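Hypothetical protein APC35681 (Geobacillus stearothermophilus, PDB 1RFZ) is of uncertain function but may act as a phosphatidylglycerophosphatase, and is an all-helical protein that assembles with three further copies. Local coordinates at residues N2-S5 / E6-M9; E13-A16 / R17-E21; C50-N53 / V54-I58; I67-G70 / I71-K75; Y119-I122 / D123-P127. One frame throughout, in Å; residues are numbered along the deposited sequence.

Interaction 1: N2-S5 / E6-M9; sequences NAMS and EFIM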
# COMPACT_ATOMS: atom_id res chain seq x y z
N ASN A 2 6.20 -29.42 -7.70
CA ASN A 2 6.93 -28.24 -8.16
C ASN A 2 6.40 -27.82 -9.53
O ASN A 2 6.27 -26.63 -9.83
CB ASN A 2 8.44 -28.53 -8.26
CG ASN A 2 9.24 -27.33 -8.75
OD1 ASN A 2 9.03 -26.83 -9.87
ND2 ASN A 2 10.17 -26.86 -7.93
N ALA A 3 6.09 -28.83 -10.35
CA ALA A 3 5.55 -28.60 -11.69
C ALA A 3 4.02 -28.47 -11.62
O ALA A 3 3.42 -27.83 -12.48
CB ALA A 3 5.95 -29.74 -12.61
N MSE A 4 3.41 -29.08 -10.61
CA MSE A 4 1.96 -28.99 -10.41
C MSE A 4 1.69 -27.56 -9.93
O MSE A 4 0.63 -26.96 -10.16
CB MSE A 4 1.49 -29.99 -9.35
CG MSE A 4 -0.00 -29.96 -9.12
SE MSE A 4 -1.03 -30.23 -10.75
CE MSE A 4 -1.48 -32.10 -10.53
N SER A 5 2.70 -27.01 -9.26
CA SER A 5 2.64 -25.66 -8.73
C SER A 5 2.51 -24.73 -9.92
O SER A 5 1.56 -23.95 -10.02
CB SER A 5 3.93 -25.37 -7.96
OG SER A 5 3.86 -24.16 -7.24
N GLU A 6 3.47 -24.84 -10.84
CA GLU A 6 3.50 -24.02 -12.05
C GLU A 6 2.24 -24.18 -12.88
O GLU A 6 1.72 -23.20 -13.39
CB GLU A 6 4.71 -24.38 -12.92
CG GLU A 6 6.02 -24.38 -12.18
CD GLU A 6 7.19 -24.12 -13.11
OE1 GLU A 6 7.02 -24.32 -14.33
OE2 GLU A 6 8.27 -23.73 -12.62
N PHE A 7 1.75 -25.42 -13.04
CA PHE A 7 0.54 -25.64 -13.82
C PHE A 7 -0.65 -24.91 -13.21
O PHE A 7 -1.40 -24.23 -13.91
CB PHE A 7 0.22 -27.14 -13.94
CG PHE A 7 -1.12 -27.42 -14.57
CD1 PHE A 7 -1.33 -27.21 -15.93
CD2 PHE A 7 -2.20 -27.82 -13.79
CE1 PHE A 7 -2.58 -27.39 -16.52
CE2 PHE A 7 -3.45 -28.00 -14.36
CZ PHE A 7 -3.64 -27.78 -15.74
N ILE A 8 -0.82 -25.05 -11.90
CA ILE A 8 -1.92 -24.39 -11.22
C ILE A 8 -1.86 -22.87 -11.31
O ILE A 8 -2.84 -22.22 -11.65
CB ILE A 8 -1.97 -24.79 -9.73
CG1 ILE A 8 -2.12 -26.32 -9.61
CG2 ILE A 8 -3.12 -24.08 -9.04
CD1 ILE A 8 -2.26 -26.83 -8.19
N MSE A 9 -0.70 -22.29 -11.00
CA MSE A 9 -0.54 -20.84 -11.03
C MSE A 9 -0.56 -20.20 -12.41
O MSE A 9 -0.77 -19.00 -12.52
CB MSE A 9 0.74 -20.42 -10.29
CG MSE A 9 0.64 -20.58 -8.76
SE MSE A 9 -1.00 -19.86 -7.97
CE MSE A 9 -1.93 -21.51 -7.66

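Interaction 2: E13-A16 / R17-E21; sequences EQTA and RRWLE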
# COMPACT_ATOMS: atom_id res chain seq x y z
N GLU A 13 -6.41 -17.60 -15.25
CA GLU A 13 -7.16 -16.63 -16.04
C GLU A 13 -8.53 -17.10 -16.52
O GLU A 13 -9.52 -16.41 -16.30
CB GLU A 13 -6.36 -16.14 -17.23
CG GLU A 13 -6.86 -14.80 -17.73
CD GLU A 13 -6.18 -14.33 -19.00
OE1 GLU A 13 -4.95 -14.56 -19.13
OE2 GLU A 13 -6.87 -13.71 -19.85
N GLN A 14 -8.60 -18.25 -17.18
CA GLN A 14 -9.89 -18.72 -17.66
C GLN A 14 -10.94 -18.84 -16.56
O GLN A 14 -12.05 -18.34 -16.70
CB GLN A 14 -9.74 -20.07 -18.35
CG GLN A 14 -11.07 -20.71 -18.70
CD GLN A 14 -10.89 -22.05 -19.37
OE1 GLN A 14 -10.35 -22.14 -20.48
NE2 GLN A 14 -11.32 -23.12 -18.71
N THR A 15 -10.57 -19.51 -15.47
CA THR A 15 -11.48 -19.70 -14.35
C THR A 15 -11.92 -18.37 -13.73
O THR A 15 -13.07 -18.22 -13.34
CB THR A 15 -10.83 -20.58 -13.27
OG1 THR A 15 -10.66 -21.90 -13.79
CG2 THR A 15 -11.69 -20.63 -12.02
N ALA A 16 -11.00 -17.42 -13.65
CA ALA A 16 -11.31 -16.13 -13.08
C ALA A 16 -12.30 -15.40 -13.99
O ALA A 16 -13.14 -14.63 -13.51
CB ALA A 16 -10.06 -15.33 -12.92
N ARG A 17 -12.20 -15.64 -15.29
CA ARG A 17 -13.11 -15.01 -16.24
C ARG A 17 -14.50 -15.61 -16.12
O ARG A 17 -15.50 -14.90 -16.13
CB ARG A 17 -12.60 -15.18 -17.68
CG ARG A 17 -11.54 -14.19 -18.09
CD ARG A 17 -10.88 -14.58 -19.40
NE ARG A 17 -9.92 -13.56 -19.84
CZ ARG A 17 -10.27 -12.40 -20.42
NH1 ARG A 17 -11.55 -12.13 -20.64
NH2 ARG A 17 -9.34 -11.52 -20.76
N ARG A 18 -14.56 -16.93 -16.00
CA ARG A 18 -15.84 -17.61 -15.89
C ARG A 18 -16.60 -17.14 -14.65
O ARG A 18 -17.74 -16.69 -14.75
CB ARG A 18 -15.62 -19.13 -15.85
CG ARG A 18 -16.86 -19.96 -16.17
CD ARG A 18 -16.53 -21.43 -16.08
NE ARG A 18 -15.90 -21.73 -14.80
CZ ARG A 18 -15.46 -22.94 -14.44
NH1 ARG A 18 -15.59 -23.97 -15.27
NH2 ARG A 18 -14.90 -23.11 -13.24
N TRP A 19 -15.96 -17.23 -13.48
CA TRP A 19 -16.58 -16.79 -12.24
C TRP A 19 -17.18 -15.39 -12.42
O TRP A 19 -18.33 -15.15 -12.04
CB TRP A 19 -15.57 -16.78 -11.10
CG TRP A 19 -15.17 -18.15 -10.62
CD1 TRP A 19 -15.21 -19.31 -11.33
CD2 TRP A 19 -14.55 -18.48 -9.36
NE1 TRP A 19 -14.66 -20.33 -10.61
CE2 TRP A 19 -14.23 -19.85 -9.40
CE3 TRP A 19 -14.22 -17.75 -8.21
CZ2 TRP A 19 -13.61 -20.52 -8.33
CZ3 TRP A 19 -13.60 -18.41 -7.15
CH2 TRP A 19 -13.30 -19.78 -7.22
N LEU A 20 -16.40 -14.47 -12.99
CA LEU A 20 -16.88 -13.10 -13.21
C LEU A 20 -18.20 -13.10 -13.97
O LEU A 20 -19.12 -12.37 -13.62
CB LEU A 20 -15.85 -12.26 -13.99
CG LEU A 20 -14.58 -11.77 -13.27
CD1 LEU A 20 -13.85 -10.75 -14.13
CD2 LEU A 20 -14.97 -11.14 -11.95
N GLU A 21 -18.26 -13.92 -15.01
CA GLU A 21 -19.46 -14.06 -15.83
C GLU A 21 -20.57 -14.69 -14.99
O GLU A 21 -21.74 -14.33 -15.13
CB GLU A 21 -19.17 -14.96 -17.04
CG GLU A 21 -20.39 -15.27 -17.91
CD GLU A 21 -20.59 -14.26 -19.03
OE1 GLU A 21 -19.68 -14.14 -19.89
OE2 GLU A 21 -21.66 -13.59 -19.06

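Interaction 3: C50-N53 / V54-I58; sequences CIEN and VNRVI. With SO4 (sulfate ion), chain E.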
# COMPACT_ATOMS: atom_id res chain seq x y z
N CYS A 50 -10.59 -0.02 -24.64
CA CYS A 50 -10.76 -0.29 -23.22
C CYS A 50 -10.70 -1.79 -22.95
O CYS A 50 -9.91 -2.26 -22.12
CB CYS A 50 -12.10 0.27 -22.74
SG CYS A 50 -12.31 2.04 -23.04
N ILE A 51 -11.56 -2.54 -23.66
CA ILE A 51 -11.62 -3.99 -23.50
C ILE A 51 -10.23 -4.57 -23.45
O ILE A 51 -9.91 -5.38 -22.58
CB ILE A 51 -12.38 -4.65 -24.67
CG1 ILE A 51 -13.76 -4.01 -24.82
CG2 ILE A 51 -12.52 -6.16 -24.42
CD1 ILE A 51 -14.74 -4.85 -25.63
N GLU A 52 -9.40 -4.14 -24.40
CA GLU A 52 -8.02 -4.61 -24.47
C GLU A 52 -7.38 -4.50 -23.09
O GLU A 52 -6.89 -5.49 -22.53
CB GLU A 52 -7.24 -3.77 -25.49
CG GLU A 52 -6.50 -4.60 -26.52
CD GLU A 52 -5.59 -5.65 -25.88
OE1 GLU A 52 -4.53 -5.28 -25.32
OE2 GLU A 52 -5.96 -6.85 -25.93
N ASN A 53 -7.41 -3.28 -22.56
CA ASN A 53 -6.87 -2.97 -21.25
C ASN A 53 -7.50 -3.83 -20.15
O ASN A 53 -6.80 -4.48 -19.37
CB ASN A 53 -7.08 -1.47 -20.97
CG ASN A 53 -6.02 -0.60 -21.63
OD1 ASN A 53 -4.84 -0.66 -21.26
ND2 ASN A 53 -6.43 0.21 -22.61
N VAL A 54 -8.83 -3.85 -20.10
CA VAL A 54 -9.50 -4.69 -19.11
C VAL A 54 -8.95 -6.13 -19.20
O VAL A 54 -8.66 -6.77 -18.18
CB VAL A 54 -11.03 -4.68 -19.33
CG1 VAL A 54 -11.74 -5.40 -18.18
CG2 VAL A 54 -11.52 -3.26 -19.42
N ASN A 55 -8.77 -6.64 -20.42
CA ASN A 55 -8.25 -7.99 -20.58
C ASN A 55 -6.83 -8.04 -20.06
O ASN A 55 -6.40 -9.04 -19.46
CB ASN A 55 -8.26 -8.39 -22.06
CG ASN A 55 -9.65 -8.68 -22.59
OD1 ASN A 55 -10.43 -9.39 -21.96
ND2 ASN A 55 -9.96 -8.14 -23.76
N ARG A 56 -6.11 -6.95 -20.27
CA ARG A 56 -4.73 -6.87 -19.84
C ARG A 56 -4.58 -7.05 -18.33
O ARG A 56 -3.73 -7.82 -17.88
CB ARG A 56 -4.12 -5.54 -20.27
CG ARG A 56 -2.71 -5.70 -20.70
CD ARG A 56 -2.64 -6.67 -21.85
NE ARG A 56 -1.28 -7.13 -22.07
CZ ARG A 56 -0.93 -7.97 -23.04
NH1 ARG A 56 -1.84 -8.43 -23.88
NH2 ARG A 56 0.34 -8.34 -23.16
N VAL A 57 -5.39 -6.34 -17.57
CA VAL A 57 -5.36 -6.44 -16.12
C VAL A 57 -5.73 -7.86 -15.64
O VAL A 57 -5.09 -8.42 -14.73
CB VAL A 57 -6.33 -5.42 -15.49
CG1 VAL A 57 -6.61 -5.76 -14.02
CG2 VAL A 57 -5.75 -4.04 -15.60
N ILE A 58 -6.75 -8.42 -16.27
CA ILE A 58 -7.23 -9.74 -15.90
C ILE A 58 -6.21 -10.85 -16.19
O ILE A 58 -6.19 -11.88 -15.51
CB ILE A 58 -8.59 -10.00 -16.58
CG1 ILE A 58 -9.67 -9.19 -15.83
CG2 ILE A 58 -8.94 -11.48 -16.56
CD1 ILE A 58 -10.99 -9.01 -16.57
S SO4 E . 1.19 -5.07 -20.00
O1 SO4 E . 1.87 -3.80 -19.63
O2 SO4 E . 0.59 -4.92 -21.34
O3 SO4 E . 0.16 -5.43 -19.00
O4 SO4 E . 2.17 -6.18 -20.04

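Interaction 4: I67-G70 / I71-K75; sequences ILTG and IQLDK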
# COMPACT_ATOMS: atom_id res chain seq x y z
N ILE A 67 -9.31 -11.78 -7.80
CA ILE A 67 -10.63 -12.12 -8.27
C ILE A 67 -11.14 -13.44 -7.72
O ILE A 67 -12.31 -13.55 -7.37
CB ILE A 67 -10.69 -12.21 -9.82
CG1 ILE A 67 -10.27 -10.90 -10.45
CG2 ILE A 67 -12.12 -12.59 -10.27
CD1 ILE A 67 -10.50 -10.88 -11.93
N LEU A 68 -10.28 -14.45 -7.63
CA LEU A 68 -10.74 -15.74 -7.10
C LEU A 68 -11.14 -15.63 -5.64
O LEU A 68 -12.31 -15.88 -5.31
CB LEU A 68 -9.68 -16.84 -7.28
CG LEU A 68 -9.38 -17.30 -8.73
CD1 LEU A 68 -8.69 -18.64 -8.70
CD2 LEU A 68 -10.67 -17.41 -9.53
N THR A 69 -10.20 -15.26 -4.78
CA THR A 69 -10.46 -15.11 -3.35
C THR A 69 -11.71 -14.24 -3.09
O THR A 69 -12.56 -14.55 -2.25
CB THR A 69 -9.28 -14.44 -2.63
OG1 THR A 69 -8.07 -15.16 -2.91
CG2 THR A 69 -9.52 -14.44 -1.13
N GLY A 70 -11.82 -13.14 -3.84
CA GLY A 70 -12.95 -12.26 -3.69
C GLY A 70 -14.27 -12.96 -3.90
O GLY A 70 -15.09 -13.03 -3.00
N ILE A 71 -14.48 -13.50 -5.10
CA ILE A 71 -15.73 -14.19 -5.38
C ILE A 71 -15.92 -15.48 -4.59
O ILE A 71 -17.01 -16.06 -4.60
CB ILE A 71 -15.88 -14.48 -6.89
CG1 ILE A 71 -15.77 -13.18 -7.69
CG2 ILE A 71 -17.25 -15.09 -7.16
CD1 ILE A 71 -16.08 -13.34 -9.18
N GLN A 72 -14.88 -15.95 -3.91
CA GLN A 72 -15.01 -17.17 -3.11
C GLN A 72 -15.80 -16.84 -1.84
O GLN A 72 -16.82 -17.46 -1.54
CB GLN A 72 -13.63 -17.72 -2.73
CG GLN A 72 -13.63 -18.96 -1.84
CD GLN A 72 -14.25 -20.22 -2.49
OE1 GLN A 72 -13.85 -21.34 -2.17
NE2 GLN A 72 -15.24 -20.03 -3.37
N LEU A 73 -15.31 -15.85 -1.10
CA LEU A 73 -15.96 -15.40 0.13
C LEU A 73 -17.36 -14.87 -0.19
O LEU A 73 -18.32 -15.17 0.52
CB LEU A 73 -15.11 -14.32 0.79
CG LEU A 73 -13.64 -14.72 1.06
CD1 LEU A 73 -12.83 -13.47 1.37
CD2 LEU A 73 -13.56 -15.74 2.20
N ASP A 74 -17.47 -14.08 -1.26
CA ASP A 74 -18.76 -13.52 -1.65
C ASP A 74 -19.81 -14.61 -1.71
O ASP A 74 -20.96 -14.38 -1.35
CB ASP A 74 -18.67 -12.83 -3.02
CG ASP A 74 -18.61 -11.31 -2.91
OD1 ASP A 74 -19.42 -10.74 -2.16
OD2 ASP A 74 -17.77 -10.69 -3.60
N LYS A 75 -19.41 -15.80 -2.16
CA LYS A 75 -20.33 -16.94 -2.27
C LYS A 75 -20.65 -17.60 -0.94
O LYS A 75 -21.81 -17.74 -0.59
CB LYS A 75 -19.77 -17.99 -3.24
CG LYS A 75 -20.12 -17.76 -4.70
CD LYS A 75 -19.61 -18.91 -5.56
CE LYS A 75 -19.91 -18.70 -7.05
NZ LYS A 75 -19.29 -19.77 -7.91

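Interaction 5: Y119-I122 / D123-P127; sequences YGYI and DKQKP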
# COMPACT_ATOMS: atom_id res chain seq x y z
N TYR A 119 -10.21 4.88 -8.61
CA TYR A 119 -10.80 3.76 -7.91
C TYR A 119 -11.86 4.17 -6.90
O TYR A 119 -13.01 3.75 -6.99
CB TYR A 119 -9.74 2.96 -7.17
CG TYR A 119 -10.39 1.97 -6.25
CD1 TYR A 119 -10.37 2.15 -4.86
CD2 TYR A 119 -11.13 0.91 -6.77
CE1 TYR A 119 -11.07 1.28 -4.02
CE2 TYR A 119 -11.83 0.05 -5.95
CZ TYR A 119 -11.80 0.24 -4.59
OH TYR A 119 -12.49 -0.63 -3.79
N GLY A 120 -11.45 4.97 -5.93
CA GLY A 120 -12.38 5.43 -4.92
C GLY A 120 -13.50 6.20 -5.58
O GLY A 120 -14.65 6.15 -5.13
N TYR A 121 -13.17 6.90 -6.66
CA TYR A 121 -14.15 7.68 -7.38
C TYR A 121 -15.33 6.85 -7.91
O TYR A 121 -16.49 7.18 -7.63
CB TYR A 121 -13.50 8.42 -8.55
CG TYR A 121 -14.49 9.26 -9.29
CD1 TYR A 121 -14.75 9.03 -10.65
CD2 TYR A 121 -15.19 10.28 -8.65
CE1 TYR A 121 -15.68 9.78 -11.35
CE2 TYR A 121 -16.13 11.04 -9.33
CZ TYR A 121 -16.37 10.78 -10.69
OH TYR A 121 -17.31 11.52 -11.38
N ILE A 122 -15.07 5.80 -8.68
CA ILE A 122 -16.19 5.01 -9.17
C ILE A 122 -16.73 4.09 -8.09
O ILE A 122 -17.77 3.46 -8.28
CB ILE A 122 -15.86 4.15 -10.42
CG1 ILE A 122 -14.45 3.58 -10.34
CG2 ILE A 122 -16.07 4.96 -11.67
CD1 ILE A 122 -14.10 2.69 -11.55
N ASP A 123 -16.05 3.99 -6.96
CA ASP A 123 -16.56 3.12 -5.91
C ASP A 123 -17.68 3.88 -5.21
O ASP A 123 -18.55 3.29 -4.59
CB ASP A 123 -15.45 2.73 -4.93
CG ASP A 123 -15.86 1.60 -4.00
OD1 ASP A 123 -16.52 0.65 -4.48
OD2 ASP A 123 -15.53 1.67 -2.80
N LYS A 124 -17.64 5.20 -5.32
CA LYS A 124 -18.68 6.04 -4.72
C LYS A 124 -19.81 6.29 -5.72
O LYS A 124 -20.97 6.05 -5.42
CB LYS A 124 -18.10 7.37 -4.25
CG LYS A 124 -18.01 7.51 -2.74
CD LYS A 124 -19.04 8.51 -2.24
CE LYS A 124 -19.18 8.48 -0.72
NZ LYS A 124 -19.84 7.22 -0.23
N GLN A 125 -19.46 6.74 -6.93
CA GLN A 125 -20.45 7.02 -7.97
C GLN A 125 -21.10 5.75 -8.53
O GLN A 125 -22.03 5.83 -9.32
CB GLN A 125 -19.80 7.79 -9.13
CG GLN A 125 -19.13 9.13 -8.79
CD GLN A 125 -20.12 10.24 -8.52
OE1 GLN A 125 -19.95 11.37 -9.00
NE2 GLN A 125 -21.15 9.95 -7.73
N LYS A 126 -20.58 4.60 -8.15
CA LYS A 126 -21.08 3.30 -8.62
C LYS A 126 -21.81 3.22 -9.98
O LYS A 126 -22.90 2.66 -10.07
CB LYS A 126 -21.95 2.68 -7.55
CG LYS A 126 -21.17 2.30 -6.33
CD LYS A 126 -22.08 1.87 -5.21
CE LYS A 126 -21.32 1.90 -3.90
NZ LYS A 126 -22.24 2.03 -2.73
N PRO A 127 -21.19 3.75 -11.06
CA PRO A 127 -21.85 3.69 -12.37
C PRO A 127 -21.83 2.27 -12.98
O PRO A 127 -21.07 1.41 -12.54
CB PRO A 127 -21.05 4.69 -13.19
CG PRO A 127 -19.68 4.54 -12.64
CD PRO A 127 -19.91 4.47 -11.16

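Interaction 1: N2-S5 / E6-M9
M4 and F7 lie alongside each other on the outer flank of helix 2-9, pointing the same way, with the selenium of M4, a selenomethionine, 4.1 Å from F7 CD2. The selenium stands 5.3 Å from the centre of the F7 ring and 68° off its normal, so this Met-aromatic contact is oblique. With its CG anti to the backbone N (chi1 -179°), the M4 chain bends at its next two bonds, which brings the selenium beside the phenyl group. Next to it I8 CD1 lies 4.0 Å from M4 CG.

These are i to i+3 and i to i+4 neighbours in an N-terminal helix far from the centre of the chain, and backbone bonds run beneath the side chains. F7 N gives a hydrogen bond to A3 O at 3.0 Å, and M9 N bonds to S5 O over the same length with an N-H...O angle of 173°. The first turn is looser, for E6 N reaches N2 O only weakly at 3.5 Å.

The denser side is built with the second subunit, where I89 packs on I8 and on the buried M9, while R92 of that subunit packs on S5. N2, A3 and F7 belong to the solvent side; M4 is exposed as well, although R92 of the second subunit packs on it. E6, partly exposed, swings its extended chain back toward the helix start, its OE2 still 4.2 Å from N2 OD1, and is touched by A164 of the third subunit.

Interaction 2: E13-A16 / R17-E21
The guanidinium group of R17 is met at its edge by the carboxylate of E13: OE2 sits 5° out of the guanidinium plane, 3.1 Å from R17 NE, and the two flat groups are turned 41° apart. OE2 offers its anti lone pair to NE in a salt bridge with an N-H...O angle of 164°; the reach from R17 NH2 to the same oxygen, 3.4 Å, is weak. R17 runs extended from CG to NE alongside E13, one turn earlier, which brings NE level with the carboxylate. R17 NH2 also bonds to N55 OD1 of helix 47-58. A leucine in place of R17 would probably leave the E13 carboxylate without its charge partner and N55 without its donor. Around the W19 indole, R18 NH2 lies in plane at the edge and T15 O comes in obliquely. The T15 methyl CG2 runs alongside, 3.3 Å from W19 NE1. In the backbone, W19 N bonds to T15 O at 3.1 Å. W19 and L20 pack on L68 and I67 of helix 61-76, while P85 of the second subunit packs on T15. Helix 13-22 is thus an amphipathic helix of an all-helical fold, with an i to i+4 salt bridge along one flank.

Interaction 3: C50-N53 / V54-I58
I51 and N55 lie side by side one turn apart on helix 47-58, pointing the same way, with the methyl I51 CG2 3.3 Å from N55 ND2. The amide is folded back over its own turn by a CG that stands beside the backbone N (chi1 -73°), yet ND2 makes no hydrogen bond to I51 O; the amide is held from its other end, where OD1 accepts a bond from R17 of helix 13-22. An alanine at N55 would probably leave R17 NH2 without this acceptor and remove the polar tie to helix 13-22. On the next flank E52 and R56 also run alongside, but their charged planes are 58° apart and E52 OE1 lies 4.4 Å from R56 NH1, well out of the guanidinium plane. Between the charged ends there is only attraction at a distance; no N-H is aimed at the carboxylate. R56 instead bends at chi2 and sends NE to sulfate O2 at 3.0 Å. N53 is turned to helix 145-163, where its OD1 accepts a bond from R159 NH1. The backbone turns behind these groups are regular, with N55 N to I51 O at 2.7 Å and V57 N to N53 O at 2.9 Å. V54 and V57 face helices 27-38 and 145-163. The sulfate probably comes from the crystallisation liquor; R56 and R159 together hold it at the surface of helix 47-58, a two-arginine anion site with no established function.

Interaction 4: I67-G70 / I71-K75
The middle of helix 61-76, where I67 touches I71 and T69 approaches L73, is a buried helix segment shared between the core of the chain and the interface with the second subunit. I67 and I71 lie side by side, pointing the same way, and the methyl I67 CG2 meets I71 CD1 at 4.2 Å. I67 CG2 stands beside the carbonyl carbon, whereas I71 carries CG1 beside its backbone N (chi1 -56°) and extends to CD1; these two methyls are the atoms that meet L20 of helix 13-22. A turn round, T69 CG2 comes within 4.3 Å of L73 CD1, and L73 packs on its own counterpart in the second subunit. G70 has no side chain, and its carbonyl receives D74 N at 3.1 Å. I71 N bonds to I67 O at 3.1 Å, and L73 N reaches T69 O at 3.3 Å with an N-H...O angle of 173°. Between them Q72 N is divided, making weak bonds to L68 O at 2.9 Å and to T69 O at 3.2 Å. The polar ends find partners of several kinds: T69 OG1 bonds to N65 O of its own helix and to Y97 of the second subunit, Q72 NE2 to D83 of the same subunit, and D74 OD2 to the backbone N of L145, where helix 145-163 begins. I67 and I71 face helix 13-22 and L73 the second subunit, while the polar ends of T69, Q72 and D74, though buried, have hydrogen-bond partners.

Interaction 5: Y119-I122 / D123-P127
Local i to i+4 and i to i+5 packing closes the last turns of helix 115-125, where Y121 meets Q125 and I122 meets P127 just beyond the helix end. Q125 CG sits over one face of the Y121 ring, 4.0 Å from its centre and 28° off the normal, a CH-pi contact. The glutamine, bent at chi2, crosses the tyrosine obliquely, and its amide plane is turned 69° from the ring. Q125 N also bonds Y121 O at 3.1 Å, in the carbonyl plane, while K124 N reaches that oxygen from above the plane at 3.3 Å; one carbonyl thus serves two donors as the helix ends. K126 then leaves helical angles with positive phi, and P127 crosses I122 at about a right angle, its CG 3.8 Å from I122 CG2. Y121 of the fourth subunit packs on Y121 and Q125, and K124 of the fourth subunit makes a cation-pi contact with Y121. On the inner side D123 CB lies over one face of the Y119 ring, and the two side chains run alongside with planes 17° apart, Y119 OH being 3.9 Å from D123 OD2. That hydroxyl bonds to E101 instead. The D123 carboxylate also lies near those of E101 and D147, like charges that would probably repel unless something offsets them.

In the fold
Interaction 1 is a surface contact at the far N-terminal end, about 36 Å between centres from interaction 5, which lies across the chain's centre. Interaction 4 is wholly buried; interactions 2, 3 and 5 are partly so. Interaction 2 touches both 3 and 4, which do not touch each other: L20 reaches I58 of interaction 3 and both I67 and I71 of interaction 4, while R17 ties interaction 2 to N55. Chemistry follows place: aliphatic branches dominate interaction 4, a salt bridge lies between helices in interaction 2, an anion is bound at the surface in interaction 3, and aromatic faces serve interaction 5. Interactions 1, 2 and 4 touch the second subunit, interaction 1 also the third, interaction 5 the fourth.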